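Local structure of esterase (Thermotoga maritima, 3DOH) at residues T10-V22 and N190-V202. The protein probably hydrolyses carboxylic esters, as a thermostable esterase that joins an immunoglobulin-like domain to an alpha/beta-hydrolase domain. Numbering follows the deposited sequence.
Sequences TLITKVFPEGEKV and NYLQVAGNRGAVV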
ATOM      1  N   THR A  10      24.864 -18.748  20.434  1.00 32.23           N
ATOM      2  CA  THR A  10      24.701 -17.943  21.603  1.00 30.89           C
ATOM      3  C   THR A  10      23.677 -16.868  21.294  1.00 30.36           C
ATOM      4  O   THR A  10      23.789 -16.134  20.316  1.00 30.51           O
ATOM      5  CB  THR A  10      26.014 -17.290  21.982  1.00 31.17           C
ATOM      6  OG1 THR A  10      27.061 -18.266  21.998  1.00 30.04           O
ATOM      7  CG2 THR A  10      25.897 -16.654  23.340  1.00 31.69           C
ATOM      8  N   LEU A  11      22.657 -16.824  22.125  1.00 29.59           N
ATOM      9  CA  LEU A  11      21.629 -15.818  22.087  1.00 28.99           C
ATOM     10  C   LEU A  11      22.131 -14.522  22.678  1.00 28.79           C
ATOM     11  O   LEU A  11      22.526 -14.497  23.835  1.00 29.34           O
ATOM     12  CB  LEU A  11      20.470 -16.330  22.925  1.00 28.84           C
ATOM     13  CG  LEU A  11      19.391 -17.121  22.187  1.00 29.03           C
ATOM     14  CD1 LEU A  11      19.963 -17.842  20.984  1.00 28.22           C
ATOM     15  CD2 LEU A  11      18.613 -18.038  23.139  1.00 25.49           C
ATOM     16  N   ILE A  12      22.145 -13.445  21.905  1.00 28.45           N
ATOM     17  CA  ILE A  12      22.528 -12.156  22.462  1.00 28.89           C
ATOM     18  C   ILE A  12      21.257 -11.373  22.840  1.00 29.68           C
ATOM     19  O   ILE A  12      20.379 -11.126  21.969  1.00 30.39           O
ATOM     20  CB  ILE A  12      23.407 -11.321  21.489  1.00 28.85           C
ATOM     21  CG1 ILE A  12      24.461 -12.186  20.791  1.00 28.26           C
ATOM     22  CG2 ILE A  12      24.038 -10.121  22.221  1.00 27.88           C
ATOM     23  CD1 ILE A  12      25.538 -12.754  21.743  1.00 27.25           C
ATOM     24  N   THR A  13      21.147 -11.020  24.127  1.00 29.26           N
ATOM     25  CA  THR A  13      20.075 -10.165  24.629  1.00 29.38           C
ATOM     26  C   THR A  13      20.657  -8.852  25.029  1.00 29.29           C
ATOM     27  O   THR A  13      21.845  -8.758  25.381  1.00 29.54           O
ATOM     28  CB  THR A  13      19.287 -10.726  25.879  1.00 30.22           C
ATOM     29  OG1 THR A  13      20.145 -10.834  27.033  1.00 32.33           O
ATOM     30  CG2 THR A  13      18.630 -12.084  25.586  1.00 30.82           C
ATOM     31  N   LYS A  14      19.809  -7.828  25.001  1.00 28.68           N
ATOM     32  CA  LYS A  14      20.228  -6.491  25.308  1.00 28.13           C
ATOM     33  C   LYS A  14      19.005  -5.801  25.910  1.00 28.37           C
ATOM     34  O   LYS A  14      17.851  -6.107  25.518  1.00 29.04           O
ATOM     35  CB  LYS A  14      20.642  -5.845  24.002  1.00 28.15           C
ATOM     36  CG  LYS A  14      21.224  -4.469  24.114  1.00 30.24           C
ATOM     37  CD  LYS A  14      20.921  -3.719  22.850  1.00 33.14           C
ATOM     38  CE  LYS A  14      21.955  -2.674  22.551  1.00 35.64           C
ATOM     39  NZ  LYS A  14      23.188  -3.309  22.007  1.00 37.13           N
ATOM     40  N   VAL A  15      19.205  -4.876  26.841  1.00 27.54           N
ATOM     41  CA  VAL A  15      18.028  -4.246  27.436  1.00 27.71           C
ATOM     42  C   VAL A  15      17.638  -3.003  26.623  1.00 28.57           C
ATOM     43  O   VAL A  15      18.401  -2.001  26.573  1.00 28.74           O
ATOM     44  CB  VAL A  15      18.196  -3.923  28.960  1.00 27.87           C
ATOM     45  CG1 VAL A  15      16.910  -3.353  29.552  1.00 25.54           C
ATOM     46  CG2 VAL A  15      18.645  -5.165  29.746  1.00 27.11           C
ATOM     47  N   PHE A  16      16.462  -3.078  25.987  1.00 28.21           N
ATOM     48  CA  PHE A  16      15.944  -1.973  25.184  1.00 28.25           C
ATOM     49  C   PHE A  16      14.923  -1.163  26.009  1.00 29.71           C
ATOM     50  O   PHE A  16      14.419  -1.652  27.046  1.00 29.84           O
ATOM     51  CB  PHE A  16      15.306  -2.487  23.894  1.00 26.75           C
ATOM     52  CG  PHE A  16      16.281  -3.050  22.923  1.00 26.16           C
ATOM     53  CD1 PHE A  16      16.554  -4.424  22.907  1.00 26.02           C
ATOM     54  CD2 PHE A  16      16.973  -2.209  22.033  1.00 23.89           C
ATOM     55  CE1 PHE A  16      17.493  -4.962  22.013  1.00 23.73           C
ATOM     56  CE2 PHE A  16      17.909  -2.722  21.151  1.00 19.96           C
ATOM     57  CZ  PHE A  16      18.164  -4.090  21.114  1.00 23.34           C
ATOM     58  N   PRO A  17      14.585   0.069  25.554  1.00 30.35           N
ATOM     59  CA  PRO A  17      13.728   0.862  26.430  1.00 30.25           C
ATOM     60  C   PRO A  17      12.484   0.124  26.959  1.00 30.94           C
ATOM     61  O   PRO A  17      12.071   0.365  28.101  1.00 30.81           O
ATOM     62  CB  PRO A  17      13.392   2.081  25.565  1.00 30.12           C
ATOM     63  CG  PRO A  17      14.634   2.241  24.699  1.00 30.13           C
ATOM     64  CD  PRO A  17      14.939   0.810  24.317  1.00 29.94           C
ATOM     65  N   GLU A  18      11.904  -0.785  26.173  1.00 31.32           N
ATOM     66  CA  GLU A  18      10.704  -1.507  26.639  1.00 31.89           C
ATOM     67  C   GLU A  18      11.050  -2.881  27.248  1.00 31.24           C
ATOM     68  O   GLU A  18      10.174  -3.741  27.423  1.00 31.02           O
ATOM     69  CB  GLU A  18       9.677  -1.646  25.520  1.00 32.79           C
ATOM     70  CG  GLU A  18       9.600  -0.416  24.569  1.00 38.45           C
ATOM     71  CD  GLU A  18      10.292  -0.633  23.202  1.00 47.25           C
ATOM     72  OE1 GLU A  18      11.524  -0.293  23.054  1.00 48.54           O
ATOM     73  OE2 GLU A  18       9.584  -1.155  22.280  1.00 50.11           O
ATOM     74  N   GLY A  19      12.335  -3.070  27.576  1.00 30.05           N
ATOM     75  CA  GLY A  19      12.812  -4.281  28.203  1.00 28.49           C
ATOM     76  C   GLY A  19      13.769  -5.101  27.371  1.00 27.82           C
ATOM     77  O   GLY A  19      14.152  -4.703  26.254  1.00 27.32           O
ATOM     78  N   GLU A  20      14.150  -6.254  27.911  1.00 27.13           N
ATOM     79  CA  GLU A  20      15.227  -7.056  27.352  1.00 26.33           C
ATOM     80  C   GLU A  20      14.729  -7.906  26.191  1.00 26.40           C
ATOM     81  O   GLU A  20      13.713  -8.593  26.295  1.00 26.26           O
ATOM     82  CB  GLU A  20      15.844  -7.950  28.431  1.00 25.63           C
ATOM     83  CG  GLU A  20      16.874  -8.937  27.904  1.00 25.29           C
ATOM     84  CD  GLU A  20      17.035 -10.146  28.804  1.00 24.57           C
ATOM     85  OE1 GLU A  20      16.033 -10.569  29.419  1.00 19.60           O
ATOM     86  OE2 GLU A  20      18.163 -10.673  28.897  1.00 24.81           O
ATOM     87  N   LYS A  21      15.460  -7.849  25.084  1.00 25.89           N
ATOM     88  CA  LYS A  21      15.085  -8.535  23.872  1.00 26.11           C
ATOM     89  C   LYS A  21      16.299  -9.301  23.413  1.00 26.11           C
ATOM     90  O   LYS A  21      17.441  -8.889  23.660  1.00 25.83           O
ATOM     91  CB  LYS A  21      14.722  -7.576  22.745  1.00 26.41           C
ATOM     92  CG  LYS A  21      13.585  -6.530  22.929  1.00 27.67           C
ATOM     93  CD  LYS A  21      13.389  -5.807  21.570  1.00 26.47           C
ATOM     94  CE  LYS A  21      12.254  -4.838  21.572  1.00 28.63           C
ATOM     95  NZ  LYS A  21      10.955  -5.531  21.707  1.00 33.31           N
ATOM     96  N   VAL A  22      16.053 -10.410  22.732  1.00 26.14           N
ATOM     97  CA  VAL A  22      17.103 -11.102  22.007  1.00 26.52           C
ATOM     98  C   VAL A  22      17.320 -10.341  20.678  1.00 26.89           C
ATOM     99  O   VAL A  22      16.428 -10.326  19.811  1.00 25.65           O
ATOM    100  CB  VAL A  22      16.716 -12.557  21.664  1.00 26.07           C
ATOM    101  CG1 VAL A  22      17.904 -13.276  21.123  1.00 24.93           C
ATOM    102  CG2 VAL A  22      16.200 -13.287  22.859  1.00 27.36           C
ATOM    103  N   ASN A 190      16.328 -12.127  40.908  1.00 30.11           N
ATOM    104  CA  ASN A 190      17.430 -11.192  40.758  1.00 29.65           C
ATOM    105  C   ASN A 190      17.758 -10.820  39.286  1.00 29.75           C
ATOM    106  O   ASN A 190      18.903 -10.457  38.961  1.00 30.03           O
ATOM    107  CB  ASN A 190      18.682 -11.737  41.454  1.00 29.16           C
ATOM    108  CG  ASN A 190      19.514 -10.646  42.082  1.00 29.36           C
ATOM    109  OD1 ASN A 190      19.204  -9.465  41.942  1.00 31.70           O
ATOM    110  ND2 ASN A 190      20.577 -11.022  42.779  1.00 28.59           N
ATOM    111  N   TYR A 191      16.782 -10.913  38.394  1.00 29.46           N
ATOM    112  CA  TYR A 191      17.051 -10.615  36.989  1.00 29.37           C
ATOM    113  C   TYR A 191      16.091  -9.560  36.464  1.00 28.87           C
ATOM    114  O   TYR A 191      16.496  -8.547  35.892  1.00 28.77           O
ATOM    115  CB  TYR A 191      16.950 -11.886  36.143  1.00 29.13           C
ATOM    116  CG  TYR A 191      17.590 -11.768  34.779  1.00 29.32           C
ATOM    117  CD1 TYR A 191      18.884 -12.220  34.556  1.00 28.52           C
ATOM    118  CD2 TYR A 191      16.901 -11.204  33.714  1.00 31.13           C
ATOM    119  CE1 TYR A 191      19.474 -12.114  33.311  1.00 28.38           C
ATOM    120  CE2 TYR A 191      17.482 -11.094  32.464  1.00 30.34           C
ATOM    121  CZ  TYR A 191      18.768 -11.550  32.269  1.00 29.99           C
ATOM    122  OH  TYR A 191      19.351 -11.442  31.027  1.00 29.72           O
ATOM    123  N   LEU A 192      14.810  -9.824  36.671  1.00 29.08           N
ATOM    124  CA  LEU A 192      13.720  -8.922  36.284  1.00 28.74           C
ATOM    125  C   LEU A 192      14.001  -7.436  36.412  1.00 27.96           C
ATOM    126  O   LEU A 192      13.726  -6.684  35.468  1.00 28.15           O
ATOM    127  CB  LEU A 192      12.480  -9.256  37.084  1.00 28.50           C
ATOM    128  CG  LEU A 192      11.312  -9.825  36.287  1.00 30.28           C
ATOM    129  CD1 LEU A 192      11.685 -10.383  34.894  1.00 28.72           C
ATOM    130  CD2 LEU A 192      10.632 -10.865  37.144  1.00 29.06           C
ATOM    131  N   GLN A 193      14.572  -7.031  37.547  1.00 26.74           N
ATOM    132  CA  GLN A 193      14.621  -5.605  37.935  1.00 25.96           C
ATOM    133  C   GLN A 193      15.690  -4.854  37.161  1.00 24.98           C
ATOM    134  O   GLN A 193      15.809  -3.607  37.205  1.00 24.27           O
ATOM    135  CB  GLN A 193      14.770  -5.437  39.468  1.00 25.99           C
ATOM    136  CG  GLN A 193      16.178  -5.522  40.045  1.00 27.55           C
ATOM    137  CD  GLN A 193      16.662  -6.948  40.232  1.00 30.55           C
ATOM    138  OE1 GLN A 193      16.067  -7.893  39.701  1.00 32.17           O
ATOM    139  NE2 GLN A 193      17.750  -7.116  40.992  1.00 30.36           N
ATOM    140  N   VAL A 194      16.443  -5.643  36.414  1.00 23.98           N
ATOM    141  CA  VAL A 194      17.552  -5.144  35.672  1.00 23.09           C
ATOM    142  C   VAL A 194      17.245  -5.352  34.171  1.00 23.38           C
ATOM    143  O   VAL A 194      17.956  -4.853  33.310  1.00 25.30           O
ATOM    144  CB  VAL A 194      18.848  -5.840  36.236  1.00 23.04           C
ATOM    145  CG1 VAL A 194      19.581  -6.696  35.216  1.00 22.96           C
ATOM    146  CG2 VAL A 194      19.760  -4.847  36.949  1.00 20.34           C
ATOM    147  N   ALA A 195      16.168  -6.049  33.850  1.00 21.97           N
ATOM    148  CA  ALA A 195      15.908  -6.390  32.481  1.00 21.25           C
ATOM    149  C   ALA A 195      14.587  -5.809  31.971  1.00 21.55           C
ATOM    150  O   ALA A 195      14.365  -5.679  30.763  1.00 20.80           O
ATOM    151  CB  ALA A 195      15.907  -7.867  32.330  1.00 21.13           C
ATOM    152  N   GLY A 196      13.706  -5.451  32.889  1.00 22.05           N
ATOM    153  CA  GLY A 196      12.379  -4.979  32.502  1.00 22.77           C
ATOM    154  C   GLY A 196      12.377  -3.646  31.779  1.00 23.73           C
ATOM    155  O   GLY A 196      11.490  -3.399  30.981  1.00 24.12           O
ATOM    156  N   ASN A 197      13.379  -2.801  32.033  1.00 24.36           N
ATOM    157  CA  ASN A 197      13.548  -1.489  31.361  1.00 25.15           C
ATOM    158  C   ASN A 197      15.009  -0.997  31.519  1.00 25.17           C
ATOM    159  O   ASN A 197      15.826  -1.727  32.064  1.00 25.78           O
ATOM    160  CB  ASN A 197      12.556  -0.490  31.930  1.00 24.17           C
ATOM    161  CG  ASN A 197      12.527  -0.526  33.438  1.00 27.12           C
ATOM    162  OD1 ASN A 197      11.457  -0.683  34.054  1.00 31.80           O
ATOM    163  ND2 ASN A 197      13.707  -0.373  34.059  1.00 26.21           N
ATOM    164  N   ARG A 198      15.339   0.207  31.058  1.00 25.13           N
ATOM    165  CA  ARG A 198      16.725   0.647  31.002  1.00 25.64           C
ATOM    166  C   ARG A 198      17.104   1.330  32.322  1.00 25.48           C
ATOM    167  O   ARG A 198      18.131   2.008  32.437  1.00 24.94           O
ATOM    168  CB  ARG A 198      16.962   1.570  29.787  1.00 25.87           C
ATOM    169  CG  ARG A 198      17.236   0.887  28.396  1.00 26.87           C
ATOM    170  CD  ARG A 198      18.368   1.606  27.584  1.00 28.47           C
ATOM    171  NE  ARG A 198      19.130   0.674  26.720  1.00 39.64           N
ATOM    172  CZ  ARG A 198      19.100   0.631  25.361  1.00 45.16           C
ATOM    173  NH1 ARG A 198      18.345   1.490  24.643  1.00 46.32           N
ATOM    174  NH2 ARG A 198      19.833  -0.284  24.687  1.00 43.48           N
ATOM    175  N   GLY A 199      16.269   1.124  33.342  1.00 26.08           N
ATOM    176  CA  GLY A 199      16.410   1.823  34.639  1.00 25.15           C
ATOM    177  C   GLY A 199      17.722   1.640  35.369  1.00 24.78           C
ATOM    178  O   GLY A 199      18.228   2.578  36.014  1.00 24.62           O
ATOM    179  N   ALA A 200      18.290   0.438  35.272  1.00 24.47           N
ATOM    180  CA  ALA A 200      19.534   0.136  35.989  1.00 24.41           C
ATOM    181  C   ALA A 200      20.713   0.321  35.045  1.00 24.71           C
ATOM    182  O   ALA A 200      21.743   0.873  35.382  1.00 24.36           O
ATOM    183  CB  ALA A 200      19.509  -1.295  36.532  1.00 23.29           C
ATOM    184  N   VAL A 201      20.489  -0.119  33.827  1.00 24.66           N
ATOM    185  CA  VAL A 201      21.512  -0.424  32.887  1.00 24.43           C
ATOM    186  C   VAL A 201      22.027   0.818  32.144  1.00 23.98           C
ATOM    187  O   VAL A 201      23.200   0.905  31.772  1.00 24.69           O
ATOM    188  CB  VAL A 201      20.866  -1.477  31.960  1.00 25.29           C
ATOM    189  CG1 VAL A 201      20.815  -1.052  30.516  1.00 25.90           C
ATOM    190  CG2 VAL A 201      21.379  -2.879  32.253  1.00 23.60           C
ATOM    191  N   VAL A 202      21.176   1.814  31.964  1.00 23.55           N
ATOM    192  CA  VAL A 202      21.593   3.037  31.247  1.00 22.41           C
ATOM    193  C   VAL A 202      22.847   3.617  31.921  1.00 22.64           C
ATOM    194  O   VAL A 202      23.826   3.945  31.248  1.00 22.50           O
ATOM    195  CB  VAL A 202      20.419   4.069  31.120  1.00 21.28           C
ATOM    196  CG1 VAL A 202      19.929   4.540  32.500  1.00 20.26           C
ATOM    197  CG2 VAL A 202      20.812   5.231  30.242  1.00 20.31           C
TER
HETATM  198  O   HOH W   1      13.365   1.958  29.859  1.00 33.41           O
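Y191 and E20 supply the one side-chain hydrogen bond between the two segments: the phenol OH of Y191 donates to OE2 of E20 over 2.6 Å. It arrives on the syn side of the carboxylate, 34° out of its plane, while OG1 of T13 donates to the same oxygen at 2.7 Å from the opposite face, on the anti side. With CG anti to the backbone N (chi1 173°) and an extended chain, E20 carries its carboxylate to the edge of the Y191 ring, where OE1 binds R105 in a salt bridge and accepts from T94. An alanine in place of E20 would probably leave R105 without its countercharge, and the hydroxyls of T13 and Y191 without their shared acceptor. A beta hairpin, turning through a type I turn from F16 to G19, projects from the immunoglobulin-like domain against a loop and short helical turn of the alpha/beta-hydrolase domain, and the contact illustrates how two domains of one chain can meet through a shared-acceptor carboxylate and a small apolar pair. That pair is V15 with V201, CB to CG1 at 4.2 Å; the V15 methyls also lie against backbone carbonyl oxygens, CG2 near O of V194. At the turn, CA of G19 makes a CA-H...O contact with O of A195 at 3.3 Å. Against the strand entering the turn, the bent chain of R198 sets one guanidinium face against CA of F16, over its centre, and O of V15, 2.8 Å from NE but poorly angled for a hydrogen bond. NH1 lies 3.5 Å from CD of P17; its salt bridge is with E347 of the second subunit. One water links P17 O, 2.7 Å away, to the backbone N of R198.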